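PDB 6TZ0: viral structural protein 4 from Bombyx mori cytoplasmic polyhedrosis virus, which binds GTP and accompanies the viral RNA-dependent RNA polymerase within the virus particle, probably as a nucleotide-hydrolysing cofactor of transcription. Local coordinates for residues T225-N230 against V249-E254; T504-T509 against R536-L541; P70-D75 against K136-M141; M269-S274 against K291-Y296. One frame throughout, in Å; residues are numbered along the deposited sequence.

Contact 1: residues T225-N230 against V249-E254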
loop_
_atom_site.group_PDB
_atom_site.type_symbol
_atom_site.label_atom_id
_atom_site.label_comp_id
_atom_site.label_asym_id
_atom_site.label_seq_id
_atom_site.Cartn_x
_atom_site.Cartn_y
_atom_site.Cartn_z
ATOM N N THR B 225 -4.973 -6.077 62.259
ATOM C CA THR B 225 -6.040 -5.514 61.446
ATOM C C THR B 225 -5.619 -4.257 60.700
ATOM O O THR B 225 -6.033 -4.058 59.557
ATOM C CB THR B 225 -7.250 -5.232 62.362
ATOM O OG1 THR B 225 -7.621 -6.442 63.029
ATOM C CG2 THR B 225 -8.455 -4.720 61.587
ATOM N N ARG B 226 -4.784 -3.418 61.297
ATOM C CA ARG B 226 -4.500 -2.104 60.750
ATOM C C ARG B 226 -3.011 -1.951 60.479
ATOM O O ARG B 226 -2.173 -2.536 61.169
ATOM C CB ARG B 226 -4.965 -1.005 61.711
ATOM C CG ARG B 226 -6.426 -1.104 62.104
ATOM C CD ARG B 226 -7.365 -0.825 60.953
ATOM N NE ARG B 226 -7.351 0.556 60.488
ATOM C CZ ARG B 226 -8.156 1.503 60.954
ATOM N NH1 ARG B 226 -9.025 1.214 61.909
ATOM N NH2 ARG B 226 -8.096 2.732 60.471
ATOM N N SER B 227 -2.693 -1.163 59.462
ATOM C CA SER B 227 -1.335 -0.733 59.179
ATOM C C SER B 227 -1.247 0.768 59.404
ATOM O O SER B 227 -2.263 1.458 59.496
ATOM C CB SER B 227 -0.927 -1.101 57.753
ATOM O OG SER B 227 -1.720 -0.420 56.808
ATOM N N ILE B 228 -0.027 1.277 59.510
ATOM C CA ILE B 228 0.205 2.629 60.000
ATOM C C ILE B 228 0.835 3.472 58.905
ATOM O O ILE B 228 1.859 3.092 58.331
ATOM C CB ILE B 228 1.087 2.617 61.258
ATOM C CG1 ILE B 228 0.382 1.869 62.380
ATOM C CG2 ILE B 228 1.458 4.018 61.689
ATOM C CD1 ILE B 228 -0.934 2.480 62.774
ATOM N N PHE B 229 0.227 4.618 58.628
ATOM C CA PHE B 229 0.795 5.633 57.750
ATOM C C PHE B 229 1.265 6.802 58.606
ATOM O O PHE B 229 0.459 7.613 59.063
ATOM C CB PHE B 229 -0.220 6.057 56.699
ATOM C CG PHE B 229 0.225 7.207 55.861
ATOM C CD1 PHE B 229 1.393 7.137 55.129
ATOM C CD2 PHE B 229 -0.563 8.329 55.742
ATOM C CE1 PHE B 229 1.795 8.195 54.351
ATOM C CE2 PHE B 229 -0.173 9.385 54.953
ATOM C CZ PHE B 229 1.006 9.316 54.257
ATOM N N ASN B 230 2.575 6.884 58.810
ATOM C CA ASN B 230 3.184 7.928 59.626
ATOM C C ASN B 230 3.245 9.220 58.820
ATOM O O ASN B 230 4.015 9.330 57.864
ATOM C CB ASN B 230 4.575 7.485 60.067
ATOM C CG ASN B 230 5.187 8.390 61.110
ATOM O OD1 ASN B 230 4.582 9.359 61.556
ATOM N ND2 ASN B 230 6.409 8.077 61.498
ATOM N N VAL B 249 2.909 -2.567 61.792
ATOM C CA VAL B 249 3.710 -2.455 60.585
ATOM C C VAL B 249 3.415 -1.107 59.936
ATOM O O VAL B 249 2.264 -0.655 59.908
ATOM C CB VAL B 249 3.456 -3.656 59.646
ATOM C CG1 VAL B 249 2.000 -3.772 59.237
ATOM C CG2 VAL B 249 4.373 -3.616 58.445
ATOM N N PHE B 250 4.466 -0.426 59.491
ATOM C CA PHE B 250 4.329 0.914 58.941
ATOM C C PHE B 250 4.425 0.825 57.426
ATOM O O PHE B 250 5.299 0.136 56.897
ATOM C CB PHE B 250 5.407 1.895 59.435
ATOM C CG PHE B 250 5.337 2.267 60.909
ATOM C CD1 PHE B 250 4.463 1.661 61.795
ATOM C CD2 PHE B 250 6.104 3.318 61.374
ATOM C CE1 PHE B 250 4.411 2.036 63.116
ATOM C CE2 PHE B 250 6.048 3.707 62.696
ATOM C CZ PHE B 250 5.199 3.062 63.564
ATOM N N ILE B 251 3.543 1.526 56.728
ATOM C CA ILE B 251 3.639 1.557 55.276
ATOM C C ILE B 251 4.708 2.569 54.885
ATOM O O ILE B 251 4.937 3.568 55.577
ATOM C CB ILE B 251 2.275 1.857 54.622
ATOM C CG1 ILE B 251 1.798 3.271 54.892
ATOM C CG2 ILE B 251 1.210 0.947 55.178
ATOM C CD1 ILE B 251 0.551 3.583 54.123
ATOM N N ARG B 252 5.408 2.290 53.792
ATOM C CA ARG B 252 6.602 3.039 53.423
ATOM C C ARG B 252 6.429 3.632 52.038
ATOM O O ARG B 252 6.235 2.900 51.064
ATOM C CB ARG B 252 7.841 2.148 53.471
ATOM C CG ARG B 252 8.206 1.710 54.871
ATOM C CD ARG B 252 9.544 1.010 54.892
ATOM N NE ARG B 252 9.531 -0.211 54.095
ATOM C CZ ARG B 252 9.159 -1.400 54.555
ATOM N NH1 ARG B 252 8.761 -1.532 55.812
ATOM N NH2 ARG B 252 9.181 -2.459 53.756
ATOM N N TYR B 253 6.505 4.953 51.955
ATOM C CA TYR B 253 6.475 5.662 50.692
ATOM C C TYR B 253 7.788 6.397 50.494
ATOM O O TYR B 253 8.431 6.824 51.453
ATOM C CB TYR B 253 5.338 6.656 50.631
ATOM C CG TYR B 253 3.968 6.049 50.668
ATOM C CD1 TYR B 253 3.521 5.238 49.636
ATOM C CD2 TYR B 253 3.087 6.364 51.680
ATOM C CE1 TYR B 253 2.255 4.705 49.650
ATOM C CE2 TYR B 253 1.819 5.851 51.696
ATOM C CZ TYR B 253 1.408 5.017 50.684
ATOM O OH TYR B 253 0.139 4.498 50.713
ATOM N N GLU B 254 8.172 6.566 49.234
ATOM C CA GLU B 254 9.488 7.089 48.928
ATOM C C GLU B 254 9.480 8.475 48.305
ATOM O O GLU B 254 10.539 9.100 48.236
ATOM C CB GLU B 254 10.229 6.123 47.995
ATOM C CG GLU B 254 10.410 4.726 48.561
ATOM C CD GLU B 254 11.322 4.685 49.765
ATOM O OE1 GLU B 254 12.257 5.505 49.839
ATOM O OE2 GLU B 254 11.100 3.831 50.645
#
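I228 and F250 face each other as a single backbone bridge, with CA atoms 4.6 Å apart. I228 N donates to V249 O at 3.0 Å, and I251 N returns a bond to I228 O at 2.8 Å. One residue thus bonds on both sides of F250, and the chains run in the same direction. The tight part lies beside this bridge, where S227, I228, F250 and I251 are all buried. I228 CG2 sits over one face of the F250 ring, 4.1 Å from its centroid and displaced toward the rim; I228 CB adds a contact of 3.5 Å to F250 CD1. R240 makes a cation-pi interaction with the same ring. On the I251 side, I251 CD1 reaches F229 CB at 3.7 Å, while I251 CG2 abuts S227 OG. Burial falls off toward Y253, whose ring meets that of F229 obliquely, planes at 76°: both are partly exposed, and Y253 contributes little area. R252, between I251 and Y253 in sequence, starts away from the strand and is solvent-exposed. Because S227 and F229 spend their backbone bonds on strand 204-208, residues 249-251 add a short parallel bridge to the other edge of that small parallel sheet.

Contact 2: residues T504-T509 against R536-L541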
loop_
_atom_site.group_PDB
_atom_site.type_symbol
_atom_site.label_atom_id
_atom_site.label_comp_id
_atom_site.label_asym_id
_atom_site.label_seq_id
_atom_site.Cartn_x
_atom_site.Cartn_y
_atom_site.Cartn_z
ATOM N N THR B 504 11.196 12.003 18.158
ATOM C CA THR B 504 10.822 13.337 18.600
ATOM C C THR B 504 9.782 13.233 19.704
ATOM O O THR B 504 8.784 12.520 19.568
ATOM C CB THR B 504 10.334 14.205 17.425
ATOM O OG1 THR B 504 9.717 15.401 17.915
ATOM C CG2 THR B 504 9.412 13.469 16.507
ATOM N N VAL B 505 10.054 13.910 20.815
ATOM C CA VAL B 505 9.212 13.874 21.998
ATOM C C VAL B 505 8.721 15.283 22.280
ATOM O O VAL B 505 9.199 16.259 21.708
ATOM C CB VAL B 505 9.946 13.307 23.225
ATOM C CG1 VAL B 505 10.369 11.890 22.972
ATOM C CG2 VAL B 505 11.142 14.166 23.565
ATOM N N LEU B 506 7.762 15.378 23.191
ATOM C CA LEU B 506 7.277 16.656 23.680
ATOM C C LEU B 506 7.485 16.701 25.184
ATOM O O LEU B 506 7.144 15.750 25.889
ATOM C CB LEU B 506 5.808 16.866 23.312
ATOM C CG LEU B 506 5.224 18.278 23.382
ATOM C CD1 LEU B 506 4.202 18.430 22.291
ATOM C CD2 LEU B 506 4.568 18.557 24.704
ATOM N N LEU B 507 8.032 17.809 25.663
ATOM C CA LEU B 507 8.394 17.976 27.060
ATOM C C LEU B 507 7.357 18.812 27.796
ATOM O O LEU B 507 6.913 19.849 27.301
ATOM C CB LEU B 507 9.779 18.623 27.151
ATOM C CG LEU B 507 10.476 19.012 28.452
ATOM C CD1 LEU B 507 11.946 18.810 28.338
ATOM C CD2 LEU B 507 10.259 20.478 28.666
ATOM N N ARG B 508 6.977 18.352 28.986
ATOM C CA ARG B 508 6.164 19.124 29.913
ATOM C C ARG B 508 6.914 19.258 31.226
ATOM O O ARG B 508 7.590 18.322 31.654
ATOM C CB ARG B 508 4.809 18.468 30.176
ATOM C CG ARG B 508 3.928 18.264 28.973
ATOM C CD ARG B 508 3.402 19.555 28.401
ATOM N NE ARG B 508 2.500 19.303 27.282
ATOM C CZ ARG B 508 1.181 19.258 27.385
ATOM N NH1 ARG B 508 0.608 19.485 28.551
ATOM N NH2 ARG B 508 0.436 19.010 26.320
ATOM N N THR B 509 6.804 20.420 31.864
ATOM C CA THR B 509 7.438 20.673 33.151
ATOM C C THR B 509 6.410 21.181 34.151
ATOM O O THR B 509 5.212 21.248 33.870
ATOM C CB THR B 509 8.578 21.690 33.037
ATOM O OG1 THR B 509 8.082 22.905 32.468
ATOM C CG2 THR B 509 9.704 21.153 32.199
ATOM N N ARG B 536 -0.454 27.810 19.596
ATOM C CA ARG B 536 -1.402 27.612 18.508
ATOM C C ARG B 536 -0.811 26.768 17.383
ATOM O O ARG B 536 -1.559 26.169 16.608
ATOM C CB ARG B 536 -1.878 28.986 18.013
ATOM C CG ARG B 536 -2.970 29.011 16.947
ATOM C CD ARG B 536 -3.507 30.416 16.762
ATOM N NE ARG B 536 -4.507 30.512 15.708
ATOM C CZ ARG B 536 -4.243 30.899 14.468
ATOM N NH1 ARG B 536 -3.013 31.243 14.133
ATOM N NH2 ARG B 536 -5.209 30.953 13.567
ATOM N N LEU B 537 0.510 26.663 17.295
ATOM C CA LEU B 537 1.111 25.784 16.303
ATOM C C LEU B 537 1.630 24.459 16.859
ATOM O O LEU B 537 2.130 23.645 16.082
ATOM C CB LEU B 537 2.246 26.505 15.593
ATOM C CG LEU B 537 1.884 27.668 14.695
ATOM C CD1 LEU B 537 3.157 28.306 14.252
ATOM C CD2 LEU B 537 1.081 27.158 13.518
ATOM N N LEU B 538 1.529 24.212 18.164
ATOM C CA LEU B 538 2.069 22.995 18.774
ATOM C C LEU B 538 0.997 22.255 19.563
ATOM O O LEU B 538 0.734 22.593 20.729
ATOM C CB LEU B 538 3.253 23.311 19.682
ATOM C CG LEU B 538 3.997 22.204 20.445
ATOM C CD1 LEU B 538 4.711 21.252 19.522
ATOM C CD2 LEU B 538 4.975 22.787 21.439
ATOM N N PRO B 539 0.362 21.251 18.979
ATOM C CA PRO B 539 -0.465 20.327 19.755
ATOM C C PRO B 539 0.409 19.302 20.469
ATOM O O PRO B 539 1.632 19.322 20.386
ATOM C CB PRO B 539 -1.324 19.649 18.693
ATOM C CG PRO B 539 -1.259 20.519 17.537
ATOM C CD PRO B 539 0.073 21.151 17.546
ATOM N N ALA B 540 -0.249 18.391 21.170
ATOM C CA ALA B 540 0.434 17.276 21.819
ATOM C C ALA B 540 0.313 16.013 20.973
ATOM O O ALA B 540 -0.266 15.013 21.382
ATOM C CB ALA B 540 -0.129 17.059 23.219
ATOM N N LEU B 541 0.881 16.066 19.774
ATOM C CA LEU B 541 0.762 14.972 18.823
ATOM C C LEU B 541 1.983 14.068 18.795
ATOM O O LEU B 541 1.962 13.053 18.099
ATOM C CB LEU B 541 0.474 15.521 17.424
ATOM C CG LEU B 541 -0.888 16.216 17.324
ATOM C CD1 LEU B 541 -1.129 16.839 15.972
ATOM C CD2 LEU B 541 -2.006 15.260 17.655
#
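This is a small, buried apolar contact, in which L506 on an inner strand of the parallel sheet meets the turn that leaves helix 524-537. No hydrogen bond joins the two segments, and they bury 150 Å² in all. Most of the contact falls on one methyl: L506 CD1 lies 3.3 Å from P539 O, 4.0 Å from A540 CA and 4.0 Å from L538 CD1. It gets there because CG is anti to the backbone N (chi1 -163°), extending a side chain that already leaves the strand toward the turn. Chain order explains the meeting. Strand 504-507 leads through helices to the adjacent parallel strand 543-545, a beta-alpha-beta crossover in the alpha/beta domain that carries the GTP-binding P-loop, and residues 538-541 are its return. L506 itself pairs through its backbone with T543 and V545. R508 makes a smaller, secondary contact: its chain bends at chi2 (-69°), bringing NH2 to 3.7 Å from A540 CB, which lies at the edge of the guanidinium, as does L506 CD2. The polymerase chain adjoins the same region, where its H378 packs on R508 and its S616 OG hydrogen-bonds L541 O.

Contact 3: residues P70-D75 against K136-M141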
loop_
_atom_site.group_PDB
_atom_site.type_symbol
_atom_site.label_atom_id
_atom_site.label_comp_id
_atom_site.label_asym_id
_atom_site.label_seq_id
_atom_site.Cartn_x
_atom_site.Cartn_y
_atom_site.Cartn_z
ATOM N N PRO B 70 -10.757 -19.434 26.115
ATOM C CA PRO B 70 -10.782 -18.454 27.209
ATOM C C PRO B 70 -12.174 -18.043 27.657
ATOM O O PRO B 70 -12.318 -17.625 28.810
ATOM C CB PRO B 70 -9.999 -17.268 26.633
ATOM C CG PRO B 70 -10.103 -17.417 25.167
ATOM C CD PRO B 70 -10.128 -18.885 24.902
ATOM N N ARG B 71 -13.204 -18.175 26.816
ATOM C CA ARG B 71 -14.561 -17.936 27.297
ATOM C C ARG B 71 -14.998 -19.024 28.270
ATOM O O ARG B 71 -15.645 -18.735 29.283
ATOM C CB ARG B 71 -15.536 -17.833 26.122
ATOM C CG ARG B 71 -16.953 -17.495 26.550
ATOM C CD ARG B 71 -17.894 -17.190 25.403
ATOM N NE ARG B 71 -18.035 -18.298 24.469
ATOM C CZ ARG B 71 -17.831 -18.196 23.160
ATOM N NH1 ARG B 71 -17.975 -19.255 22.376
ATOM N NH2 ARG B 71 -17.525 -17.023 22.627
ATOM N N MET B 72 -14.606 -20.272 28.004
ATOM C CA MET B 72 -14.928 -21.380 28.897
ATOM C C MET B 72 -14.218 -21.238 30.238
ATOM O O MET B 72 -14.837 -21.406 31.296
ATOM C CB MET B 72 -14.548 -22.699 28.236
ATOM C CG MET B 72 -14.987 -23.926 28.986
ATOM S SD MET B 72 -16.759 -24.179 28.891
ATOM C CE MET B 72 -16.891 -24.715 27.190
ATOM N N TYR B 73 -12.914 -20.929 30.207
ATOM C CA TYR B 73 -12.154 -20.676 31.432
ATOM C C TYR B 73 -12.716 -19.493 32.209
ATOM O O TYR B 73 -12.795 -19.535 33.444
ATOM C CB TYR B 73 -10.680 -20.419 31.107
ATOM C CG TYR B 73 -9.817 -21.626 30.808
ATOM C CD1 TYR B 73 -9.313 -22.412 31.836
ATOM C CD2 TYR B 73 -9.449 -21.938 29.509
ATOM C CE1 TYR B 73 -8.509 -23.496 31.571
ATOM C CE2 TYR B 73 -8.645 -23.021 29.237
ATOM C CZ TYR B 73 -8.178 -23.794 30.271
ATOM O OH TYR B 73 -7.374 -24.871 29.997
ATOM N N ALA B 74 -13.114 -18.436 31.497
ATOM C CA ALA B 74 -13.678 -17.258 32.144
ATOM C C ALA B 74 -14.993 -17.577 32.834
ATOM O O ALA B 74 -15.231 -17.125 33.958
ATOM C CB ALA B 74 -13.868 -16.144 31.117
ATOM N N ASP B 75 -15.845 -18.382 32.193
ATOM C CA ASP B 75 -17.108 -18.768 32.813
ATOM C C ASP B 75 -16.888 -19.653 34.032
ATOM O O ASP B 75 -17.510 -19.432 35.077
ATOM C CB ASP B 75 -17.999 -19.478 31.800
ATOM C CG ASP B 75 -18.459 -18.563 30.694
ATOM O OD1 ASP B 75 -18.508 -17.338 30.915
ATOM O OD2 ASP B 75 -18.783 -19.072 29.602
ATOM N N LYS B 136 -9.131 -32.022 28.258
ATOM C CA LYS B 136 -8.512 -32.567 29.463
ATOM C C LYS B 136 -8.213 -31.474 30.482
ATOM O O LYS B 136 -8.460 -31.645 31.688
ATOM C CB LYS B 136 -7.236 -33.315 29.087
ATOM C CG LYS B 136 -6.518 -33.949 30.255
ATOM C CD LYS B 136 -5.327 -34.746 29.774
ATOM C CE LYS B 136 -4.219 -33.824 29.301
ATOM N NZ LYS B 136 -3.000 -34.582 28.914
ATOM N N ALA B 137 -7.697 -30.338 30.008
ATOM C CA ALA B 137 -7.376 -29.220 30.885
ATOM C C ALA B 137 -8.628 -28.619 31.505
ATOM O O ALA B 137 -8.619 -28.212 32.675
ATOM C CB ALA B 137 -6.610 -28.163 30.099
ATOM N N LEU B 138 -9.720 -28.571 30.742
ATOM C CA LEU B 138 -10.980 -28.076 31.276
ATOM C C LEU B 138 -11.565 -29.023 32.315
ATOM O O LEU B 138 -12.181 -28.560 33.276
ATOM C CB LEU B 138 -11.972 -27.834 30.142
ATOM C CG LEU B 138 -11.627 -26.684 29.196
ATOM C CD1 LEU B 138 -12.591 -26.633 28.035
ATOM C CD2 LEU B 138 -11.619 -25.362 29.929
ATOM N N THR B 139 -11.362 -30.337 32.167
ATOM C CA THR B 139 -11.787 -31.264 33.212
ATOM C C THR B 139 -10.973 -31.088 34.483
ATOM O O THR B 139 -11.515 -31.190 35.589
ATOM C CB THR B 139 -11.688 -32.712 32.740
ATOM O OG1 THR B 139 -10.367 -32.977 32.255
ATOM C CG2 THR B 139 -12.717 -33.016 31.684
ATOM N N GLU B 140 -9.670 -30.839 34.346
ATOM C CA GLU B 140 -8.830 -30.619 35.520
ATOM C C GLU B 140 -9.223 -29.340 36.258
ATOM O O GLU B 140 -9.362 -29.337 37.493
ATOM C CB GLU B 140 -7.367 -30.587 35.089
ATOM C CG GLU B 140 -6.371 -30.463 36.207
ATOM C CD GLU B 140 -4.948 -30.542 35.705
ATOM O OE1 GLU B 140 -4.763 -30.723 34.484
ATOM O OE2 GLU B 140 -4.013 -30.415 36.521
ATOM N N MET B 141 -9.452 -28.256 35.510
ATOM C CA MET B 141 -9.934 -27.014 36.106
ATOM C C MET B 141 -11.330 -27.174 36.700
ATOM O O MET B 141 -11.634 -26.568 37.735
ATOM C CB MET B 141 -9.913 -25.901 35.057
ATOM C CG MET B 141 -10.330 -24.532 35.574
ATOM S SD MET B 141 -9.206 -23.818 36.776
ATOM C CE MET B 141 -7.941 -23.200 35.688
#
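Y73 and L138 are brought together by matching first torsions: in each, CG is anti to the carbonyl carbon and beside the backbone N (chi1 -78° for Y73, -68° for L138), which turns both side chains into the gap between the helices. L138 CD2 consequently stands over the centre of the Y73 ring, 3.8 Å from the centroid and almost on the ring normal, a clear CH-pi contact. M72 CG lies against both methyls of the same leucine, nearest L138 CD1 at 3.7 Å, with the two side chains crossing at about a right angle. M141 approaches the tyrosine differently: its CE methyl is at the edge of the ring, near the ring plane, 4.2 Å from Y73 CD1. At the far end of the tyrosine, beyond the ring, Y73 OH rests 3.4 Å from A137 CB. The helices are almost parallel (7°), with axes 11.1 Å apart. That is a wide separation, bridged by the long side chains of Y73, M72 and L138. Helix 41-60 packs on the second segment as well: M55 touches M141, and K58 forms a salt bridge with E140. On the first segment, P70 and R71 pack on Q939 and L943 of the polymerase chain. No hydrogen bond or charge pair connects residues 70-75 with 136-141; the contact is almost wholly apolar, the Y73 hydroxyl meeting only a methyl across these two segments, so cohesion here should come from dispersion and burial of apolar area, with the CH-pi placement of L138 as its main directional element.

Contact 4: residues M269-S274 against K291-Y296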
loop_
_atom_site.group_PDB
_atom_site.type_symbol
_atom_site.label_atom_id
_atom_site.label_comp_id
_atom_site.label_asym_id
_atom_site.label_seq_id
_atom_site.Cartn_x
_atom_site.Cartn_y
_atom_site.Cartn_z
ATOM N N MET B 269 1.448 18.750 43.723
ATOM C CA MET B 269 2.632 18.339 42.979
ATOM C C MET B 269 3.192 17.041 43.541
ATOM O O MET B 269 3.511 16.967 44.728
ATOM C CB MET B 269 3.712 19.420 43.042
ATOM C CG MET B 269 4.955 19.109 42.238
ATOM S SD MET B 269 6.226 20.354 42.472
ATOM C CE MET B 269 5.545 21.708 41.534
ATOM N N MET B 270 3.339 16.035 42.684
ATOM C CA MET B 270 3.979 14.776 43.045
ATOM C C MET B 270 5.456 14.847 42.689
ATOM O O MET B 270 5.810 15.237 41.573
ATOM C CB MET B 270 3.319 13.601 42.327
ATOM C CG MET B 270 1.889 13.363 42.735
ATOM S SD MET B 270 1.082 12.082 41.765
ATOM C CE MET B 270 1.854 10.628 42.433
ATOM N N VAL B 271 6.316 14.482 43.639
ATOM C CA VAL B 271 7.764 14.598 43.499
ATOM C C VAL B 271 8.391 13.244 43.808
ATOM O O VAL B 271 7.997 12.575 44.768
ATOM C CB VAL B 271 8.332 15.699 44.429
ATOM C CG1 VAL B 271 9.839 15.792 44.347
ATOM C CG2 VAL B 271 7.752 17.041 44.089
ATOM N N ASN B 272 9.379 12.842 43.001
ATOM C CA ASN B 272 10.094 11.582 43.179
ATOM C C ASN B 272 11.310 11.711 44.075
ATOM O O ASN B 272 12.298 11.003 43.866
ATOM C CB ASN B 272 10.523 11.009 41.832
ATOM C CG ASN B 272 9.378 10.489 41.040
ATOM O OD1 ASN B 272 9.045 11.016 39.991
ATOM N ND2 ASN B 272 8.774 9.432 41.522
ATOM N N LEU B 273 11.284 12.606 45.046
ATOM C CA LEU B 273 12.326 12.671 46.051
ATOM C C LEU B 273 11.701 12.508 47.425
ATOM O O LEU B 273 10.512 12.757 47.620
ATOM C CB LEU B 273 13.095 13.989 45.987
ATOM C CG LEU B 273 13.922 14.252 44.735
ATOM C CD1 LEU B 273 14.549 15.617 44.838
ATOM C CD2 LEU B 273 14.977 13.182 44.547
ATOM N N SER B 274 12.519 12.072 48.373
ATOM C CA SER B 274 12.097 11.980 49.757
ATOM C C SER B 274 12.029 13.367 50.383
ATOM O O SER B 274 12.553 14.347 49.852
ATOM C CB SER B 274 13.053 11.092 50.546
ATOM O OG SER B 274 12.718 11.089 51.921
ATOM N N LYS B 291 15.302 23.661 41.273
ATOM C CA LYS B 291 15.829 22.761 40.256
ATOM C C LYS B 291 15.494 21.307 40.563
ATOM O O LYS B 291 15.249 20.526 39.640
ATOM C CB LYS B 291 17.337 22.965 40.123
ATOM C CG LYS B 291 17.969 22.227 38.964
ATOM C CD LYS B 291 19.466 22.454 38.901
ATOM C CE LYS B 291 19.797 23.848 38.401
ATOM N NZ LYS B 291 19.443 24.015 36.968
ATOM N N LYS B 292 15.438 20.937 41.844
ATOM C CA LYS B 292 15.013 19.592 42.214
ATOM C C LYS B 292 13.543 19.367 41.891
ATOM O O LYS B 292 13.161 18.281 41.436
ATOM C CB LYS B 292 15.268 19.353 43.699
ATOM C CG LYS B 292 16.720 19.276 44.084
ATOM C CD LYS B 292 16.854 18.980 45.561
ATOM C CE LYS B 292 18.303 18.937 45.986
ATOM N NZ LYS B 292 18.426 18.713 47.443
ATOM N N LEU B 293 12.710 20.386 42.119
ATOM C CA LEU B 293 11.301 20.310 41.748
ATOM C C LEU B 293 11.136 20.185 40.243
ATOM O O LEU B 293 10.287 19.425 39.768
ATOM C CB LEU B 293 10.557 21.544 42.249
ATOM C CG LEU B 293 10.370 21.766 43.741
ATOM C CD1 LEU B 293 9.752 23.123 43.958
ATOM C CD2 LEU B 293 9.484 20.690 44.301
ATOM N N LEU B 294 11.923 20.945 39.481
ATOM C CA LEU B 294 11.868 20.874 38.026
ATOM C C LEU B 294 12.325 19.518 37.512
ATOM O O LEU B 294 11.732 18.970 36.578
ATOM C CB LEU B 294 12.727 21.982 37.422
ATOM C CG LEU B 294 12.828 22.037 35.895
ATOM C CD1 LEU B 294 11.493 22.367 35.287
ATOM C CD2 LEU B 294 13.876 23.032 35.451
ATOM N N PHE B 295 13.366 18.951 38.115
ATOM C CA PHE B 295 13.874 17.680 37.625
ATOM C C PHE B 295 13.040 16.498 38.086
ATOM O O PHE B 295 13.109 15.438 37.460
ATOM C CB PHE B 295 15.329 17.460 38.059
ATOM C CG PHE B 295 16.334 18.355 37.372
ATOM C CD1 PHE B 295 15.974 19.158 36.301
ATOM C CD2 PHE B 295 17.655 18.353 37.772
ATOM C CE1 PHE B 295 16.896 19.967 35.681
ATOM C CE2 PHE B 295 18.584 19.155 37.146
ATOM C CZ PHE B 295 18.201 19.960 36.099
ATOM N N TYR B 296 12.253 16.637 39.157
ATOM C CA TYR B 296 11.581 15.472 39.720
ATOM C C TYR B 296 10.098 15.661 40.025
ATOM O O TYR B 296 9.524 14.817 40.716
ATOM C CB TYR B 296 12.305 15.017 40.992
ATOM C CG TYR B 296 13.689 14.513 40.712
ATOM C CD1 TYR B 296 13.887 13.245 40.196
ATOM C CD2 TYR B 296 14.796 15.312 40.931
ATOM C CE1 TYR B 296 15.150 12.783 39.921
ATOM C CE2 TYR B 296 16.063 14.859 40.658
ATOM C CZ TYR B 296 16.234 13.594 40.156
ATOM O OH TYR B 296 17.498 13.139 39.885
#
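The M269-V271 strand and the K291-Y296 helix cross at 88° with axes 8.6 Å apart, and their backbones are tied where N272 N donates to Y296 O at 3.0 Å, the angle at the hydrogen being 161°. The same carbonyl receives a CA-H contact from V271, so one oxygen takes up two neighbouring groups of the strand end. Beside this link, L273 lies over the Y296 ring: L273 CD2 is 4.2 Å from the centroid, close to the ring normal, while L273 CD1 comes to 3.9 Å from Y296 CD2. The tyrosine meets it because its CG stands beside the backbone N, anti to the carbonyl carbon (chi1 -66°). L273 CD1 also touches K292 CB at 4.0 Å; the lysine chain then runs out extended, and its NZ hydrogen-bonds D277 O. A second, more buried patch centres on L293. Its CD2 methyl lies 3.8 Å from M269 SD and 4.0 Å from V271 CG2, the thioether chain crossing the leucine at about a right angle. I258 and W260 of the neighbouring strand 255-261 also touch L293, which therefore rests on two strands at once. On another side of the helix, F295 meets F362 of helix 359-374. Beyond Y296 the chain becomes strand 297-299 and pairs antiparallel with 266-271, M270 bonding V298; the contact is thus a helical connection folded across an antiparallel sheet, running directly into the sheet's edge strand.

Contacts 1, 4 and 2 form a chain of neighbours, whereas contact 3 stands apart. Contact 1 touches contact 4 where E254 O lies 4.0 Å from S274 CB, and contact 4 touches contact 2 where T509 CB lies 3.7 Å from L294 CD1; their centres are 23 and 21 Å apart. Contact 3 is about 39 Å from contact 1 and 47 to 48 Å from the others, centre to centre. No GTP is bound here, but contacts 2 and 4 lie near its site: T509 OG1 hydrogen-bonds A357 O and K291 packs on S361, while the L538 side chain is about 8 Å from that of K355, without touching. Contacts 2 and 3 adjoin the polymerase chain.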